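Side-chain contacts in uncharacterized protein (Leptotrichia buccalis, PDB 3T8K), which is of unknown function but folds as a stack of ankyrin-type helical hairpins, a scaffold that in other proteins commonly serves protein binding: residues S58-L61 with I62-A66; C97-F100 with L101-G104. One frame throughout, in Å; residues are numbered along the deposited sequence.

In the fold
Contacts 1 and 2 are the C-terminal ends of two helices in an ankyrin-type stack, 51-63 and 90-102. Both ends close with a glycine of positive phi in a Schellman motif. The centres of the two contacts lie about 12 Å apart, and the helices pack together: Ile62 CG2 lies 3.9 Å from Ile99 CG2. Ser58, Leu61, Ile62 and Ala66 are buried in contact 1, Cys97 and Phe100 in contact 2; a lysine and the turn glycine are exposed in each. In contact 1 a lysine chain lies over a phenylalanine ring that faces helix 19-28. In contact 2 a lysine and glutamate form a salt bridge, while a cysteine and leucine face helices 79-85 and 129-140.

Contact 1: S58-L61 with I62-A66; sequences SMFL and INKGA
A Schellman motif ends helix 51-63 here, in the ankyrin-type stack, and Phe60 and Lys64 meet one turn apart on its flank. Lys64 CG sits over one face of the Phe60 ring, 4.2 Å from the ring centroid and 17° off the normal. This is a CH-pi contact, offset toward the rim. Phe60 CG is anti to the backbone N (chi1 173°), which carries the ring outward and somewhat toward the C-terminal end, where Lys64 can cover it. The lysine chain bends at chi2, and its CD and CE pass near Phe60 CZ. The same ring packs edge-to-face with Phe26 of helix 19-28 and also meets the ring of Phe22.

At the turn, Ala66 N bonds to Leu61 O at 2.9 Å and 166°. Lys64 N makes a weak bond to the same oxygen. Gly65, with positive phi, carries the chain round, and its N bonds to Ile62 O at 3.0 Å. The turn also sets Ala66 CB 3.8 Å from Leu61 CB, and both side chains reach helix 41-45. Main-chain bonds therefore close the helix end, while the aliphatic part of Lys64 adds apolar contact to an aromatic cluster.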
ATOM      1  N   SER A  58       6.523 -11.592  11.795  1.00 23.96           N
ATOM      2  CA  SER A  58       6.560 -12.561  10.709  1.00 25.78           C
ATOM      3  C   SER A  58       7.385 -13.772  11.104  1.00 28.95           C
ATOM      4  O   SER A  58       6.962 -14.914  10.911  1.00 26.31           O
ATOM      5  CB  SER A  58       7.138 -11.944   9.429  1.00 27.32           C
ATOM      6  OG  SER A  58       6.177 -11.136   8.776  1.00 27.42           O
HETATM    7  N   MSE A  59       8.574 -13.513  11.643  1.00 30.45           N
HETATM    8  CA  MSE A  59       9.468 -14.586  12.074  1.00 35.41           C
HETATM    9  C   MSE A  59       8.859 -15.421  13.189  1.00 34.89           C
HETATM   10  O   MSE A  59       9.020 -16.640  13.225  1.00 33.93           O
HETATM   11  CB  MSE A  59      10.808 -14.014  12.517  1.00 41.98           C
HETATM   12  CG  MSE A  59      11.556 -13.311  11.399  1.00 42.09           C
HETATM   13 SE   MSE A  59      12.200 -14.535  10.000  1.00 55.53          SE
HETATM   14  CE  MSE A  59      10.539 -15.133   9.195  1.00 64.07           C
ATOM     15  N   PHE A  60       8.160 -14.759  14.101  1.00 29.99           N
ATOM     16  CA  PHE A  60       7.505 -15.465  15.193  1.00 31.25           C
ATOM     17  C   PHE A  60       6.481 -16.459  14.646  1.00 31.34           C
ATOM     18  O   PHE A  60       6.489 -17.636  15.010  1.00 32.73           O
ATOM     19  CB  PHE A  60       6.844 -14.470  16.143  1.00 28.30           C
ATOM     20  CG  PHE A  60       5.991 -15.118  17.210  1.00 26.90           C
ATOM     21  CD1 PHE A  60       6.537 -15.468  18.433  1.00 35.16           C
ATOM     22  CD2 PHE A  60       4.652 -15.374  16.981  1.00 27.06           C
ATOM     23  CE1 PHE A  60       5.757 -16.062  19.421  1.00 33.95           C
ATOM     24  CE2 PHE A  60       3.861 -15.967  17.961  1.00 29.81           C
ATOM     25  CZ  PHE A  60       4.418 -16.314  19.184  1.00 31.75           C
ATOM     26  N   LEU A  61       5.612 -15.982  13.761  1.00 28.57           N
ATOM     27  CA  LEU A  61       4.559 -16.813  13.177  1.00 28.52           C
ATOM     28  C   LEU A  61       5.101 -17.912  12.287  1.00 27.36           C
ATOM     29  O   LEU A  61       4.648 -19.049  12.357  1.00 31.02           O
ATOM     30  CB  LEU A  61       3.572 -15.960  12.377  1.00 26.25           C
ATOM     31  CG  LEU A  61       2.656 -15.108  13.257  1.00 27.48           C
ATOM     32  CD1 LEU A  61       1.846 -14.138  12.421  1.00 23.40           C
ATOM     33  CD2 LEU A  61       1.749 -15.998  14.098  1.00 28.02           C
ATOM     34  N   ILE A  62       6.051 -17.567  11.422  1.00 23.25           N
ATOM     35  CA  ILE A  62       6.674 -18.583  10.589  1.00 29.99           C
ATOM     36  C   ILE A  62       7.279 -19.699  11.440  1.00 30.71           C
ATOM     37  O   ILE A  62       7.112 -20.881  11.134  1.00 32.98           O
ATOM     38  CB  ILE A  62       7.736 -17.988   9.648  1.00 27.48           C
ATOM     39  CG1 ILE A  62       7.048 -17.120   8.597  1.00 28.34           C
ATOM     40  CG2 ILE A  62       8.533 -19.099   8.974  1.00 31.24           C
ATOM     41  CD1 ILE A  62       8.002 -16.347   7.735  1.00 32.72           C
ATOM     42  N   ASN A  63       7.974 -19.323  12.508  1.00 31.63           N
ATOM     43  CA  ASN A  63       8.573 -20.315  13.401  1.00 37.06           C
ATOM     44  C   ASN A  63       7.541 -21.171  14.141  1.00 34.52           C
ATOM     45  O   ASN A  63       7.837 -22.298  14.536  1.00 36.30           O
ATOM     46  CB  ASN A  63       9.550 -19.659  14.387  1.00 41.17           C
ATOM     47  CG  ASN A  63      10.801 -19.113  13.698  1.00 55.41           C
ATOM     48  OD1 ASN A  63      11.109 -19.475  12.558  1.00 53.75           O
ATOM     49  ND2 ASN A  63      11.527 -18.243  14.394  1.00 60.15           N
ATOM     50  N   LYS A  64       6.335 -20.636  14.321  1.00 35.99           N
ATOM     51  CA  LYS A  64       5.251 -21.377  14.971  1.00 42.10           C
ATOM     52  C   LYS A  64       4.449 -22.192  13.957  1.00 41.49           C
ATOM     53  O   LYS A  64       3.496 -22.874  14.323  1.00 36.38           O
ATOM     54  CB  LYS A  64       4.319 -20.434  15.740  1.00 35.51           C
ATOM     55  CG  LYS A  64       4.959 -19.767  16.944  1.00 41.12           C
ATOM     56  CD  LYS A  64       4.401 -20.329  18.231  1.00 49.92           C
ATOM     57  CE  LYS A  64       5.426 -20.282  19.345  1.00 53.63           C
ATOM     58  NZ  LYS A  64       4.908 -20.971  20.562  1.00 59.62           N
ATOM     59  N   GLY A  65       4.827 -22.094  12.685  1.00 40.97           N
ATOM     60  CA  GLY A  65       4.230 -22.908  11.639  1.00 41.08           C
ATOM     61  C   GLY A  65       3.080 -22.280  10.871  1.00 37.60           C
ATOM     62  O   GLY A  65       2.304 -22.989  10.231  1.00 36.11           O
ATOM     63  N   ALA A  66       2.966 -20.955  10.925  1.00 32.13           N
ATOM     64  CA  ALA A  66       1.919 -20.255  10.181  1.00 37.73           C
ATOM     65  C   ALA A  66       1.950 -20.640   8.703  1.00 35.99           C
ATOM     66  O   ALA A  66       3.004 -20.986   8.160  1.00 33.16           O
ATOM     67  CB  ALA A  66       2.059 -18.747  10.340  1.00 37.38           C
TER

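Contact 2: C97-F100 with L101-G104; sequences CKIF and LEKG
Lys98 and Glu102 pair across one turn at the end of helix 90-102, which closes in a Schellman motif of the ankyrin-type stack. The charged contact is a salt bridge. Lys98 NZ lies 3.2 Å from Glu102 OE2, on the syn side of the carboxylate and 26° out of its plane. Glu102 is extended beyond CG. The Lys98 chain bends at chi3 (103°) and chi4 (91°), which curls its amine back to the carboxylate. The oxygen OE2 of Glu102 also lies 3.5 Å from Lys98 CG, so the lysine chain crosses the acid at its own CG before the amine meets the same oxygen.

Apolar contacts lie on other sides of the helix. Cys97 SG touches Leu101 CD1 at 4.0 Å. Both residues pack on Phe79 of helix 79-85, and Leu101 also reaches Leu138 of helix 129-140. Ile99 and Phe100 turn to helix 51-63, where both meet Ile62. The last turns thus carry a charged pair and apolar side chains that face different neighbouring helices.

Main-chain bonds hold the last turn. Leu101 N bonds to Cys97 O, and Glu102 N to Lys98 O at 3.0 Å. Lys103 N bonds to Ile99 O and more weakly to Phe100 O. Lys103 is the first residue to leave helical angles. Gly104 follows with positive phi. Ala105 N then reaches back to Phe100 O, and Gly104 N bonds to Leu101 O at 3.1 Å.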
ATOM      1  N   CYS A  97      11.736 -13.130   1.970  1.00 24.20           N
ATOM      2  CA  CYS A  97      11.612 -13.765   0.655  1.00 23.32           C
ATOM      3  C   CYS A  97      12.337 -15.113   0.627  1.00 24.88           C
ATOM      4  O   CYS A  97      11.789 -16.108   0.162  1.00 26.24           O
ATOM      5  CB  CYS A  97      12.132 -12.856  -0.469  1.00 27.64           C
ATOM      6  SG  CYS A  97      12.018 -13.575  -2.156  1.00 24.79           S
ATOM      7  N   LYS A  98      13.572 -15.148   1.123  1.00 24.15           N
ATOM      8  CA  LYS A  98      14.320 -16.397   1.175  1.00 26.84           C
ATOM      9  C   LYS A  98      13.546 -17.489   1.919  1.00 24.38           C
ATOM     10  O   LYS A  98      13.482 -18.637   1.482  1.00 26.47           O
ATOM     11  CB  LYS A  98      15.677 -16.181   1.851  1.00 28.39           C
ATOM     12  CG  LYS A  98      16.501 -17.443   2.035  1.00 35.51           C
ATOM     13  CD  LYS A  98      17.943 -17.094   2.403  1.00 43.98           C
ATOM     14  CE  LYS A  98      18.221 -17.305   3.873  1.00 52.43           C
ATOM     15  NZ  LYS A  98      18.727 -18.685   4.147  1.00 54.97           N
ATOM     16  N   ILE A  99      12.977 -17.128   3.060  1.00 23.90           N
ATOM     17  CA  ILE A  99      12.273 -18.101   3.886  1.00 24.42           C
ATOM     18  C   ILE A  99      10.989 -18.576   3.213  1.00 26.30           C
ATOM     19  O   ILE A  99      10.662 -19.764   3.252  1.00 25.69           O
ATOM     20  CB  ILE A  99      11.968 -17.521   5.275  1.00 28.19           C
ATOM     21  CG1 ILE A  99      13.275 -17.326   6.050  1.00 28.40           C
ATOM     22  CG2 ILE A  99      11.028 -18.433   6.048  1.00 33.68           C
ATOM     23  CD1 ILE A  99      13.089 -16.529   7.314  1.00 39.59           C
ATOM     24  N   PHE A 100      10.259 -17.653   2.594  1.00 26.75           N
ATOM     25  CA  PHE A 100       9.038 -18.030   1.889  1.00 23.73           C
ATOM     26  C   PHE A 100       9.350 -19.025   0.774  1.00 28.84           C
ATOM     27  O   PHE A 100       8.607 -19.984   0.566  1.00 28.96           O
ATOM     28  CB  PHE A 100       8.322 -16.815   1.298  1.00 19.71           C
ATOM     29  CG  PHE A 100       7.702 -15.910   2.319  1.00 24.78           C
ATOM     30  CD1 PHE A 100       7.602 -16.288   3.644  1.00 28.93           C
ATOM     31  CD2 PHE A 100       7.201 -14.676   1.942  1.00 26.13           C
ATOM     32  CE1 PHE A 100       7.015 -15.445   4.584  1.00 31.22           C
ATOM     33  CE2 PHE A 100       6.613 -13.831   2.878  1.00 27.63           C
ATOM     34  CZ  PHE A 100       6.531 -14.212   4.197  1.00 29.84           C
ATOM     35  N   LEU A 101      10.437 -18.784   0.039  1.00 27.95           N
ATOM     36  CA  LEU A 101      10.832 -19.684  -1.035  1.00 27.72           C
ATOM     37  C   LEU A 101      11.217 -21.057  -0.495  1.00 29.81           C
ATOM     38  O   LEU A 101      10.839 -22.083  -1.058  1.00 30.88           O
ATOM     39  CB  LEU A 101      11.985 -19.094  -1.855  1.00 26.69           C
ATOM     40  CG  LEU A 101      11.626 -17.871  -2.701  1.00 24.79           C
ATOM     41  CD1 LEU A 101      12.859 -17.286  -3.405  1.00 26.01           C
ATOM     42  CD2 LEU A 101      10.561 -18.221  -3.729  1.00 28.68           C
ATOM     43  N   GLU A 102      11.977 -21.073   0.596  1.00 30.49           N
ATOM     44  CA  GLU A 102      12.422 -22.325   1.188  1.00 31.80           C
ATOM     45  C   GLU A 102      11.238 -23.139   1.687  1.00 34.02           C
ATOM     46  O   GLU A 102      11.275 -24.368   1.680  1.00 35.23           O
ATOM     47  CB  GLU A 102      13.413 -22.066   2.328  1.00 34.71           C
ATOM     48  CG  GLU A 102      14.741 -21.500   1.850  1.00 45.19           C
ATOM     49  CD  GLU A 102      15.637 -21.040   2.985  1.00 54.01           C
ATOM     50  OE1 GLU A 102      15.124 -20.837   4.107  1.00 53.88           O
ATOM     51  OE2 GLU A 102      16.857 -20.880   2.747  1.00 58.60           O
ATOM     52  N   LYS A 103      10.189 -22.447   2.115  1.00 30.24           N
ATOM     53  CA  LYS A 103       9.024 -23.117   2.675  1.00 34.15           C
ATOM     54  C   LYS A 103       7.914 -23.320   1.651  1.00 33.09           C
ATOM     55  O   LYS A 103       6.787 -23.648   2.009  1.00 34.83           O
ATOM     56  CB  LYS A 103       8.524 -22.390   3.927  1.00 36.27           C
ATOM     57  CG  LYS A 103       9.504 -22.499   5.088  1.00 45.51           C
ATOM     58  CD  LYS A 103       8.886 -22.059   6.407  1.00 48.33           C
ATOM     59  CE  LYS A 103       9.845 -22.305   7.567  1.00 54.17           C
ATOM     60  NZ  LYS A 103      10.073 -23.759   7.838  1.00 56.72           N
ATOM     61  N   GLY A 104       8.242 -23.117   0.376  1.00 33.85           N
ATOM     62  CA  GLY A 104       7.371 -23.530  -0.710  1.00 37.01           C
ATOM     63  C   GLY A 104       6.377 -22.525  -1.271  1.00 37.38           C
ATOM     64  O   GLY A 104       5.524 -22.891  -2.077  1.00 38.05           O
TER